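PDB 5JJP: nonribosomal peptide synthase from Streptomyces sp. MJ635-86F5, which probably activates an aliphatic beta-amino acid with ATP, as an adenylation enzyme of the nonribosomal peptide synthetase kind. Local coordinates for residues 327-340 / 353-365. Numbering follows the deposited sequence.
Sequences NLYGATESMAASVT and LTIGYAHHGAEMD
Ser-338 and Ile-355 make the central polar link between segments 327-340 and 353-365. Ser-338 OG donates to Ile-355 O at 2.7 Å, in the carbonyl plane and on a lone pair. With chi1 at 78°, OG is turned to that oxygen. Further along, His-359 N gives a hydrogen bond of 2.8 Å to Ala-337 O, with an N-H...O angle of 152°. The same oxygen takes a CA-H...O contact from Ala-358. A water extends this backbone link: it accepts from Val-339 N and donates to Tyr-357 O. At the other end, Asn-327 ND2 reaches Thr-354 O in a weak bond of 3.3 Å.

Apolar packing centres on Tyr-329. Ile-355 CD1 sits over the middle of one ring face, a CH-pi contact 3.9 Å from the ring centroid. Ile-355 CG2 packs against Tyr-329 CB. Met-364 approaches the ring obliquely in a Met-aromatic contact, its SD 3.8 Å from Tyr-329 CE2. Met-364 CE goes on to touch Ser-338 CB. Ile-383 of strand 381-386 touches all three of Tyr-329, Ile-355 and Met-364, while Tyr-329 OH bonds to Asp-423. Thr-340 CG2 and Thr-354 CG2 meet at 4.0 Å, their side chains crossing at about a right angle.

The His-359 imidazole is fixed by ND1, which donates to His-360 O within the type II turn 359-362. Ala-362 CB lies over one ring face, toward the rim. NE2 is buried with no partner in the model.

Tyr-329 O accepts from both Ala-337 N and Ser-338 N, a classic beta bulge. Thr-354 OG1 accepts from Gly-356 N, an ST turn, and also bonds to Leu-433 O. The edge hairpin of the mixed sheet, strands 324-329 and 338-341, thus packs on the chain entering the antiparallel subdomain at 363-367. Its NLYGATE sequence is the A5 core motif of adenylation domains.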
ATOM      1  N   ASN A 327       1.225  14.980   3.845  1.00 24.14           N
ATOM      2  CA  ASN A 327       1.847  14.817   2.535  1.00 27.32           C
ATOM      3  C   ASN A 327       2.794  13.607   2.565  1.00 26.64           C
ATOM      4  O   ASN A 327       3.722  13.512   3.402  1.00 24.12           O
ATOM      5  CB  ASN A 327       2.608  16.109   2.203  1.00 32.72           C
ATOM      6  CG  ASN A 327       3.440  15.991   0.946  1.00 35.28           C
ATOM      7  OD1 ASN A 327       2.998  15.420  -0.039  1.00 34.80           O
ATOM      8  ND2 ASN A 327       4.661  16.539   0.983  1.00 37.04           N
ATOM      9  N   LEU A 328       2.516  12.659   1.690  1.00 24.54           N
ATOM     10  CA  LEU A 328       3.224  11.397   1.689  1.00 27.25           C
ATOM     11  C   LEU A 328       4.124  11.325   0.450  1.00 27.09           C
ATOM     12  O   LEU A 328       3.624  11.354  -0.664  1.00 25.67           O
ATOM     13  CB  LEU A 328       2.191  10.280   1.660  1.00 28.01           C
ATOM     14  CG  LEU A 328       2.674   8.896   2.038  1.00 33.87           C
ATOM     15  CD1 LEU A 328       2.949   8.845   3.526  1.00 34.17           C
ATOM     16  CD2 LEU A 328       1.629   7.854   1.642  1.00 36.91           C
ATOM     17  N   TYR A 329       5.434  11.264   0.637  1.00 26.10           N
ATOM     18  CA  TYR A 329       6.382  11.193  -0.490  1.00 25.82           C
ATOM     19  C   TYR A 329       6.915   9.762  -0.541  1.00 27.88           C
ATOM     20  O   TYR A 329       7.246   9.167   0.498  1.00 25.14           O
ATOM     21  CB  TYR A 329       7.588  12.173  -0.345  1.00 24.71           C
ATOM     22  CG  TYR A 329       8.836  11.684  -1.119  1.00 24.04           C
ATOM     23  CD1 TYR A 329       8.879  11.707  -2.510  1.00 24.26           C
ATOM     24  CD2 TYR A 329       9.927  11.129  -0.444  1.00 25.86           C
ATOM     25  CE1 TYR A 329       9.977  11.224  -3.228  1.00 24.05           C
ATOM     26  CE2 TYR A 329      11.028  10.627  -1.144  1.00 26.67           C
ATOM     27  CZ  TYR A 329      11.044  10.676  -2.534  1.00 27.48           C
ATOM     28  OH  TYR A 329      12.126  10.153  -3.226  1.00 29.22           O
ATOM     29  N   GLY A 330       7.000   9.218  -1.752  1.00 28.81           N
ATOM     30  CA  GLY A 330       7.782   7.987  -1.985  1.00 28.34           C
ATOM     31  C   GLY A 330       7.323   7.213  -3.190  1.00 23.02           C
ATOM     32  O   GLY A 330       6.508   7.691  -3.956  1.00 24.59           O
ATOM     33  N   ALA A 331       7.817   5.997  -3.307  1.00 20.79           N
ATOM     34  CA  ALA A 331       7.517   5.156  -4.426  1.00 19.28           C
ATOM     35  C   ALA A 331       7.203   3.720  -4.040  1.00 18.11           C
ATOM     36  O   ALA A 331       7.407   3.268  -2.902  1.00 15.21           O
ATOM     37  CB  ALA A 331       8.689   5.174  -5.395  1.00 20.20           C
ATOM     38  N   THR A 332       6.733   2.985  -5.033  1.00 17.97           N
ATOM     39  CA  THR A 332       6.496   1.570  -4.867  1.00 19.45           C
ATOM     40  C   THR A 332       7.657   0.797  -4.267  1.00 18.96           C
ATOM     41  O   THR A 332       7.454  -0.171  -3.529  1.00 16.42           O
ATOM     42  CB  THR A 332       6.167   0.957  -6.209  1.00 21.38           C
ATOM     43  OG1 THR A 332       5.107   1.718  -6.789  1.00 22.18           O
ATOM     44  CG2 THR A 332       5.726  -0.507  -6.039  1.00 22.34           C
ATOM     45  N   GLU A 333       8.876   1.198  -4.624  1.00 20.08           N
ATOM     46  CA  GLU A 333      10.037   0.481  -4.164  1.00 19.55           C
ATOM     47  C   GLU A 333      10.178   0.473  -2.675  1.00 19.01           C
ATOM     48  O   GLU A 333      10.931  -0.372  -2.167  1.00 20.71           O
ATOM     49  CB  GLU A 333      11.312   1.004  -4.817  1.00 20.30           C
ATOM     50  CG  GLU A 333      11.522   0.491  -6.259  1.00 22.36           C
ATOM     51  CD  GLU A 333      10.799   1.343  -7.321  1.00 23.03           C
ATOM     52  OE1 GLU A 333       9.922   2.167  -6.956  1.00 22.75           O
ATOM     53  OE2 GLU A 333      11.164   1.219  -8.518  1.00 22.51           O
ATOM     54  N   SER A 334       9.546   1.400  -1.969  1.00 20.56           N
ATOM     55  CA  SER A 334       9.560   1.362  -0.485  1.00 25.24           C
ATOM     56  C   SER A 334       8.165   1.497   0.141  1.00 25.96           C
ATOM     57  O   SER A 334       8.024   1.586   1.371  1.00 25.15           O
ATOM     58  CB  SER A 334      10.439   2.453   0.109  1.00 23.46           C
ATOM     59  OG  SER A 334       9.975   3.723  -0.297  1.00 29.67           O
ATOM     60  N   MET A 335       7.158   1.436  -0.723  1.00 27.83           N
ATOM     61  CA  MET A 335       5.784   1.881  -0.443  1.00 26.11           C
ATOM     62  C   MET A 335       5.686   3.363  -0.230  1.00 24.30           C
ATOM     63  O   MET A 335       4.942   4.015  -0.933  1.00 24.40           O
ATOM     64  CB  MET A 335       5.131   1.105   0.701  1.00 26.69           C
ATOM     65  CG  MET A 335       3.669   1.498   0.866  1.00 27.76           C
ATOM     66  SD  MET A 335       2.660   0.218   1.648  1.00 32.05           S
ATOM     67  CE  MET A 335       2.071  -0.735   0.231  1.00 33.87           C
ATOM     68  N   ALA A 336       6.449   3.895   0.727  1.00 26.21           N
ATOM     69  CA  ALA A 336       6.599   5.328   0.929  1.00 27.77           C
ATOM     70  C   ALA A 336       7.886   5.551   1.683  1.00 29.78           C
ATOM     71  O   ALA A 336       8.544   4.589   2.077  1.00 35.04           O
ATOM     72  CB  ALA A 336       5.425   5.935   1.708  1.00 27.02           C
ATOM     73  N   ALA A 337       8.269   6.821   1.841  1.00 28.82           N
ATOM     74  CA  ALA A 337       9.582   7.183   2.372  1.00 25.90           C
ATOM     75  C   ALA A 337       9.490   8.280   3.423  1.00 25.34           C
ATOM     76  O   ALA A 337      10.314   8.336   4.327  1.00 26.71           O
ATOM     77  CB  ALA A 337      10.524   7.589   1.213  1.00 24.70           C
ATOM     78  N   SER A 338       8.556   9.209   3.276  1.00 24.48           N
ATOM     79  CA  SER A 338       8.428  10.296   4.240  1.00 24.86           C
ATOM     80  C   SER A 338       7.017  10.764   4.330  1.00 25.26           C
ATOM     81  O   SER A 338       6.248  10.686   3.373  1.00 24.28           O
ATOM     82  CB  SER A 338       9.308  11.498   3.866  1.00 24.07           C
ATOM     83  OG  SER A 338       8.706  12.253   2.826  1.00 23.53           O
ATOM     84  N   VAL A 339       6.691  11.303   5.502  1.00 29.67           N
ATOM     85  CA  VAL A 339       5.368  11.836   5.761  1.00 29.59           C
ATOM     86  C   VAL A 339       5.513  13.141   6.511  1.00 28.38           C
ATOM     87  O   VAL A 339       6.220  13.229   7.472  1.00 26.29           O
ATOM     88  CB  VAL A 339       4.468  10.846   6.539  1.00 31.40           C
ATOM     89  CG1 VAL A 339       5.035  10.538   7.909  1.00 31.36           C
ATOM     90  CG2 VAL A 339       3.055  11.423   6.666  1.00 31.17           C
ATOM     91  N   THR A 340       4.783  14.142   6.052  1.00 28.00           N
ATOM     92  CA  THR A 340       5.015  15.512   6.439  1.00 28.11           C
ATOM     93  C   THR A 340       3.663  16.171   6.743  1.00 26.41           C
ATOM     94  O   THR A 340       2.710  16.003   5.987  1.00 25.78           O
ATOM     95  CB  THR A 340       5.709  16.221   5.270  1.00 29.22           C
ATOM     96  OG1 THR A 340       7.038  15.719   5.160  1.00 35.41           O
ATOM     97  CG2 THR A 340       5.765  17.679   5.465  1.00 30.97           C
ATOM     98  N   LEU A 353       6.135  22.659  -1.241  1.00 39.81           N
ATOM     99  CA  LEU A 353       5.958  21.896  -0.002  1.00 37.41           C
ATOM    100  C   LEU A 353       7.177  21.001   0.236  1.00 33.33           C
ATOM    101  O   LEU A 353       7.636  20.321  -0.676  1.00 33.25           O
ATOM    102  CB  LEU A 353       4.720  21.033  -0.136  1.00 40.89           C
ATOM    103  CG  LEU A 353       3.680  21.040   0.971  1.00 42.59           C
ATOM    104  CD1 LEU A 353       3.194  22.434   1.291  1.00 42.74           C
ATOM    105  CD2 LEU A 353       2.527  20.188   0.477  1.00 46.11           C
ATOM    106  N   THR A 354       7.728  21.017   1.436  1.00 27.45           N
ATOM    107  CA  THR A 354       8.822  20.118   1.753  1.00 25.99           C
ATOM    108  C   THR A 354       8.382  18.646   1.775  1.00 28.64           C
ATOM    109  O   THR A 354       7.201  18.330   2.063  1.00 32.98           O
ATOM    110  CB  THR A 354       9.497  20.480   3.098  1.00 24.36           C
ATOM    111  OG1 THR A 354      10.681  19.705   3.253  1.00 24.06           O
ATOM    112  CG2 THR A 354       8.569  20.258   4.319  1.00 24.59           C
ATOM    113  N   ILE A 355       9.325  17.742   1.520  1.00 25.00           N
ATOM    114  CA  ILE A 355       9.082  16.320   1.758  1.00 24.52           C
ATOM    115  C   ILE A 355       9.768  15.864   3.043  1.00 26.47           C
ATOM    116  O   ILE A 355       9.745  14.688   3.390  1.00 27.62           O
ATOM    117  CB  ILE A 355       9.485  15.442   0.536  1.00 25.34           C
ATOM    118  CG1 ILE A 355      10.957  15.617   0.180  1.00 24.99           C
ATOM    119  CG2 ILE A 355       8.631  15.799  -0.673  1.00 25.08           C
ATOM    120  CD1 ILE A 355      11.467  14.673  -0.896  1.00 25.16           C
ATOM    121  N   GLY A 356      10.390  16.792   3.751  1.00 25.59           N
ATOM    122  CA  GLY A 356      10.759  16.566   5.131  1.00 26.02           C
ATOM    123  C   GLY A 356      11.893  15.608   5.308  1.00 25.35           C
ATOM    124  O   GLY A 356      12.844  15.639   4.540  1.00 25.72           O
ATOM    125  N   TYR A 357      11.813  14.803   6.366  1.00 28.03           N
ATOM    126  CA  TYR A 357      12.784  13.746   6.655  1.00 30.61           C
ATOM    127  C   TYR A 357      12.146  12.408   6.421  1.00 27.57           C
ATOM    128  O   TYR A 357      10.942  12.281   6.561  1.00 25.50           O
ATOM    129  CB  TYR A 357      13.211  13.767   8.126  1.00 37.15           C
ATOM    130  CG  TYR A 357      13.751  15.097   8.645  1.00 40.38           C
ATOM    131  CD1 TYR A 357      15.036  15.511   8.321  1.00 43.52           C
ATOM    132  CD2 TYR A 357      12.990  15.893   9.496  1.00 43.46           C
ATOM    133  CE1 TYR A 357      15.543  16.699   8.785  1.00 47.97           C
ATOM    134  CE2 TYR A 357      13.490  17.079  10.001  1.00 46.52           C
ATOM    135  CZ  TYR A 357      14.765  17.488   9.628  1.00 51.37           C
ATOM    136  OH  TYR A 357      15.284  18.669  10.106  1.00 47.46           O
ATOM    137  N   ALA A 358      12.937  11.406   6.052  1.00 25.21           N
ATOM    138  CA  ALA A 358      12.404  10.056   5.926  1.00 26.24           C
ATOM    139  C   ALA A 358      11.606   9.673   7.165  1.00 25.62           C
ATOM    140  O   ALA A 358      11.817  10.226   8.212  1.00 26.72           O
ATOM    141  CB  ALA A 358      13.517   9.068   5.712  1.00 25.19           C
ATOM    142  N   HIS A 359      10.675   8.735   7.040  1.00 29.64           N
ATOM    143  CA  HIS A 359       9.819   8.324   8.185  1.00 28.98           C
ATOM    144  C   HIS A 359      10.664   7.615   9.201  1.00 30.40           C
ATOM    145  O   HIS A 359      11.796   7.214   8.912  1.00 29.42           O
ATOM    146  CB  HIS A 359       8.669   7.394   7.769  1.00 30.43           C
ATOM    147  CG  HIS A 359       9.120   6.097   7.166  1.00 31.23           C
ATOM    148  ND1 HIS A 359       9.598   5.047   7.928  1.00 32.97           N
ATOM    149  CD2 HIS A 359       9.143   5.676   5.883  1.00 30.70           C
ATOM    150  CE1 HIS A 359       9.895   4.033   7.133  1.00 35.65           C
ATOM    151  NE2 HIS A 359       9.619   4.386   5.888  1.00 36.73           N
ATOM    152  N   HIS A 360      10.088   7.432  10.379  1.00 28.83           N
ATOM    153  CA  HIS A 360      10.819   6.965  11.508  1.00 28.59           C
ATOM    154  C   HIS A 360      11.455   5.602  11.123  1.00 29.17           C
ATOM    155  O   HIS A 360      10.781   4.712  10.543  1.00 31.94           O
ATOM    156  CB  HIS A 360       9.869   6.883  12.676  1.00 27.05           C
ATOM    157  CG  HIS A 360      10.523   6.472  13.932  1.00 34.08           C
ATOM    158  ND1 HIS A 360      10.717   5.142  14.262  1.00 38.26           N
ATOM    159  CD2 HIS A 360      11.071   7.200  14.927  1.00 37.27           C
ATOM    160  CE1 HIS A 360      11.362   5.076  15.414  1.00 41.84           C
ATOM    161  NE2 HIS A 360      11.588   6.310  15.837  1.00 39.99           N
ATOM    162  N   GLY A 361      12.742   5.436  11.414  1.00 26.02           N
ATOM    163  CA  GLY A 361      13.436   4.206  11.054  1.00 25.26           C
ATOM    164  C   GLY A 361      14.140   4.199   9.698  1.00 24.19           C
ATOM    165  O   GLY A 361      14.730   3.187   9.321  1.00 23.12           O
ATOM    166  N   ALA A 362      14.033   5.291   8.955  1.00 22.01           N
ATOM    167  CA  ALA A 362      14.653   5.413   7.642  1.00 22.61           C
ATOM    168  C   ALA A 362      15.429   6.701   7.582  1.00 22.98           C
ATOM    169  O   ALA A 362      15.313   7.521   8.492  1.00 23.66           O
ATOM    170  CB  ALA A 362      13.603   5.415   6.558  1.00 22.75           C
ATOM    171  N   GLU A 363      16.186   6.897   6.506  1.00 24.14           N
ATOM    172  CA  GLU A 363      16.932   8.134   6.286  1.00 24.83           C
ATOM    173  C   GLU A 363      17.137   8.360   4.794  1.00 27.53           C
ATOM    174  O   GLU A 363      17.461   7.439   4.015  1.00 22.51           O
ATOM    175  CB  GLU A 363      18.285   8.055   6.984  1.00 27.85           C
ATOM    176  CG  GLU A 363      19.040   9.374   7.166  1.00 28.18           C
ATOM    177  CD  GLU A 363      20.503   9.099   7.509  1.00 30.80           C
ATOM    178  OE1 GLU A 363      21.274   8.746   6.577  1.00 33.43           O
ATOM    179  OE2 GLU A 363      20.887   9.209   8.705  1.00 31.33           O
ATOM    180  N   MET A 364      16.976   9.611   4.372  1.00 28.29           N
ATOM    181  CA  MET A 364      17.245   9.932   2.981  1.00 26.64           C
ATOM    182  C   MET A 364      18.068  11.186   2.919  1.00 28.20           C
ATOM    183  O   MET A 364      17.958  12.052   3.780  1.00 24.81           O
ATOM    184  CB  MET A 364      15.961  10.076   2.183  1.00 23.69           C
ATOM    185  CG  MET A 364      14.992  11.088   2.726  1.00 21.82           C
ATOM    186  SD  MET A 364      13.467  11.156   1.741  1.00 18.40           S
ATOM    187  CE  MET A 364      12.758  12.579   2.516  1.00 21.73           C
ATOM    188  N   ASP A 365      18.941  11.237   1.912  1.00 31.24           N
ATOM    189  CA  ASP A 365      19.804  12.389   1.668  1.00 31.96           C
ATOM    190  C   ASP A 365      20.066  12.490   0.176  1.00 31.34           C
ATOM    191  O   ASP A 365      19.678  11.610  -0.595  1.00 25.06           O
ATOM    192  CB  ASP A 365      21.122  12.257   2.441  1.00 32.82           C
ATOM    193  CG  ASP A 365      21.861  13.621   2.632  1.00 34.86           C
ATOM    194  OD1 ASP A 365      21.301  14.716   2.294  1.00 29.89           O
ATOM    195  OD2 ASP A 365      23.028  13.566   3.098  1.00 37.89           O
TER
HETATM  196  O   HOH W   1       8.601  11.389   7.628  1.00 15.99           O